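Local coordinates for protein lectin (PDB 2EIG) that probably binds carbohydrate, L-fucosyl sugars in particular, as a calcium- and manganese-containing legume lectin of Lotus tetragonolobus seeds, at residues His122-Val125 / Trp126-Lys129. Residues are numbered along the deposited sequence; the frame is centred on the assembly and turned at random.
Sequences HPNV and WDPK. With CA (calcium ion), chain G; MN (manganese (II) ion), chain F.
Asn124 and Asp127, first and last residues of a type I beta turn, send their side chains the same way, to a shared calcium ion. The carboxylate of Asp127 bridges two metals, with OD1 2.1 Å from manganese and OD2 2.4 Å from calcium. OD2 also accepts a nearly straight hydrogen bond from Asn124 N (2.7 Å, 169°), which arrives on the anti side, somewhat out of the carboxylate plane. One metal on each oxygen and a backbone N-H on the second fix the rotation of the group. Asn124 turns its CG beside its own backbone N (chi1 -73°), which carries OD1 to calcium at 2.2 Å, while His122 supplies its main-chain O to the same ion. The turn is closed by Asp127 N donating to Asn124 O.

The tight packing continues over the indole of Trp126. Its six-membered ring lies under Asn124 CB, 3.5 Å from the ring centroid in a CH-pi contact, and the Asn124 amide stacks on the ring with the two planes only 11° apart. Val125 CG2 also comes to within 3.4 Å of Trp126 CE3. The indole in turn serves the metal site: its NE1 donates to a water that is itself a calcium ligand. Outside the segment, Tyr101 stacks on Trp126, and Gln111 of a second subunit packs against it.

The solvent side is looser. The chain of exposed Lys129 is bent, yet NZ stays 3.6 Å from Val125 O, with no hydrogen bond between them, and a water joins Asp127 O to Asn124 O, the latter weakly. Asp120 bridges the ions as well, and Glu118 and His135 complete the protein ligands of manganese. This loop, together with the ends of strands 115-120 and 135-140, forms the paired calcium-manganese site characteristic of the legume lectin fold, which in relatives shapes the adjoining sugar pocket.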
ATOM      1  N   HIS A 122      18.859  12.924  15.839  1.00 19.94           N
ATOM      2  CA  HIS A 122      19.068  14.373  15.837  1.00 20.50           C
ATOM      3  C   HIS A 122      18.206  15.093  14.789  1.00 21.63           C
ATOM      4  O   HIS A 122      18.354  14.815  13.601  1.00 20.14           O
ATOM      5  CB  HIS A 122      20.536  14.688  15.544  1.00 21.17           C
ATOM      6  CG  HIS A 122      20.825  16.153  15.433  1.00 23.69           C
ATOM      7  ND1 HIS A 122      20.961  16.965  16.535  1.00 23.23           N
ATOM      8  CD2 HIS A 122      21.026  16.949  14.354  1.00 23.56           C
ATOM      9  CE1 HIS A 122      21.216  18.200  16.139  1.00 23.27           C
ATOM     10  NE2 HIS A 122      21.237  18.217  14.821  1.00 23.06           N
ATOM     11  N   PRO A 123      17.311  16.015  15.231  1.00 22.17           N
ATOM     12  CA  PRO A 123      16.465  16.791  14.316  1.00 22.68           C
ATOM     13  C   PRO A 123      17.275  17.787  13.506  1.00 22.85           C
ATOM     14  O   PRO A 123      17.817  18.765  14.029  1.00 24.42           O
ATOM     15  CB  PRO A 123      15.483  17.519  15.234  1.00 22.80           C
ATOM     16  CG  PRO A 123      15.630  16.846  16.538  1.00 22.83           C
ATOM     17  CD  PRO A 123      17.037  16.374  16.625  1.00 21.54           C
ATOM     18  N   ASN A 124      17.401  17.484  12.226  1.00 22.80           N
ATOM     19  CA  ASN A 124      17.996  18.387  11.283  1.00 21.79           C
ATOM     20  C   ASN A 124      16.817  19.201  10.726  1.00 21.36           C
ATOM     21  O   ASN A 124      15.651  18.927  11.017  1.00 21.22           O
ATOM     22  CB  ASN A 124      18.683  17.589  10.180  1.00 20.63           C
ATOM     23  CG  ASN A 124      19.983  16.909  10.644  1.00 20.78           C
ATOM     24  OD1 ASN A 124      19.999  15.692  10.903  1.00 18.15           O
ATOM     25  ND2 ASN A 124      21.058  17.681  10.754  1.00 17.36           N
ATOM     26  N   VAL A 125      17.129  20.175   9.893  1.00 22.06           N
ATOM     27  CA  VAL A 125      16.128  21.054   9.285  1.00 22.28           C
ATOM     28  C   VAL A 125      15.063  20.308   8.444  1.00 22.85           C
ATOM     29  O   VAL A 125      13.929  20.787   8.345  1.00 22.87           O
ATOM     30  CB  VAL A 125      16.825  22.193   8.440  1.00 23.10           C
ATOM     31  CG1 VAL A 125      17.858  22.946   9.296  1.00 23.33           C
ATOM     32  CG2 VAL A 125      17.537  21.602   7.318  1.00 20.44           C
ATOM     33  N   TRP A 126      15.425  19.122   7.892  1.00 21.04           N
ATOM     34  CA  TRP A 126      14.595  18.387   6.958  1.00 20.00           C
ATOM     35  C   TRP A 126      13.870  17.253   7.657  1.00 20.09           C
ATOM     36  O   TRP A 126      13.073  16.515   7.052  1.00 21.01           O
ATOM     37  CB  TRP A 126      15.489  17.818   5.857  1.00 19.67           C
ATOM     38  CG  TRP A 126      16.677  16.988   6.447  1.00 17.51           C
ATOM     39  CD1 TRP A 126      16.614  15.745   6.985  1.00 15.25           C
ATOM     40  CD2 TRP A 126      18.057  17.409   6.568  1.00 17.54           C
ATOM     41  NE1 TRP A 126      17.871  15.338   7.398  1.00 16.80           N
ATOM     42  CE2 TRP A 126      18.772  16.335   7.143  1.00 15.63           C
ATOM     43  CE3 TRP A 126      18.750  18.580   6.232  1.00 18.20           C
ATOM     44  CZ2 TRP A 126      20.141  16.394   7.387  1.00 19.11           C
ATOM     45  CZ3 TRP A 126      20.102  18.650   6.484  1.00 18.42           C
ATOM     46  CH2 TRP A 126      20.790  17.550   7.075  1.00 17.27           C
ATOM     47  N   ASP A 127      14.188  17.089   8.932  1.00 19.81           N
ATOM     48  CA  ASP A 127      13.606  16.080   9.772  1.00 19.77           C
ATOM     49  C   ASP A 127      12.215  16.448  10.217  1.00 21.96           C
ATOM     50  O   ASP A 127      11.873  17.628  10.209  1.00 21.78           O
ATOM     51  CB  ASP A 127      14.518  15.826  10.977  1.00 20.44           C
ATOM     52  CG  ASP A 127      15.643  14.923  10.623  1.00 17.90           C
ATOM     53  OD1 ASP A 127      15.391  14.085   9.743  1.00 12.64           O
ATOM     54  OD2 ASP A 127      16.756  15.091  11.153  1.00 20.86           O
ATOM     55  N   PRO A 128      11.423  15.440  10.601  1.00 22.86           N
ATOM     56  CA  PRO A 128      10.027  15.688  10.911  1.00 25.65           C
ATOM     57  C   PRO A 128       9.893  16.849  11.908  1.00 28.25           C
ATOM     58  O   PRO A 128      10.220  16.713  13.118  1.00 27.21           O
ATOM     59  CB  PRO A 128       9.526  14.353  11.460  1.00 24.28           C
ATOM     60  CG  PRO A 128      10.440  13.315  10.901  1.00 23.66           C
ATOM     61  CD  PRO A 128      11.780  14.003  10.680  1.00 21.89           C
ATOM     62  N   LYS A 129       9.507  17.990  11.316  1.00 31.85           N
ATOM     63  CA  LYS A 129       9.359  19.342  11.918  1.00 35.24           C
ATOM     64  C   LYS A 129       8.065  19.259  12.638  1.00 36.85           C
ATOM     65  O   LYS A 129       7.424  20.303  12.964  1.00 38.39           O
ATOM     66  CB  LYS A 129       9.159  20.421  10.834  1.00 35.23           C
ATOM     67  CG  LYS A 129      10.134  21.579  10.822  1.00 35.85           C
ATOM     68  CD  LYS A 129       9.919  22.461   9.548  1.00 36.05           C
ATOM     69  CE  LYS A 129       9.390  21.673   8.336  1.00 34.52           C
ATOM     70  NZ  LYS A 129      10.383  20.705   7.731  1.00 36.96           N
TER
HETATM   71 CA    CA G1102      18.813  13.907  11.448  1.00 19.22          CA
HETATM   72 MN    MN F1101      15.609  11.952   9.696  1.00 18.87          MN
HETATM   73  O   HOH W   1      12.705  19.541  12.688  1.00 38.98           O
HETATM   74  O   HOH W   2      19.206  13.377   9.257  1.00 12.09           O
HETATM   75  O   HOH W   3      16.878  11.984   7.930  1.00 20.54           O
HETATM   76  O   HOH W   4      13.741  11.976   8.473  1.00 18.09           O
HETATM   77  O   HOH W   5      20.950  13.136  12.029  1.00 19.37           O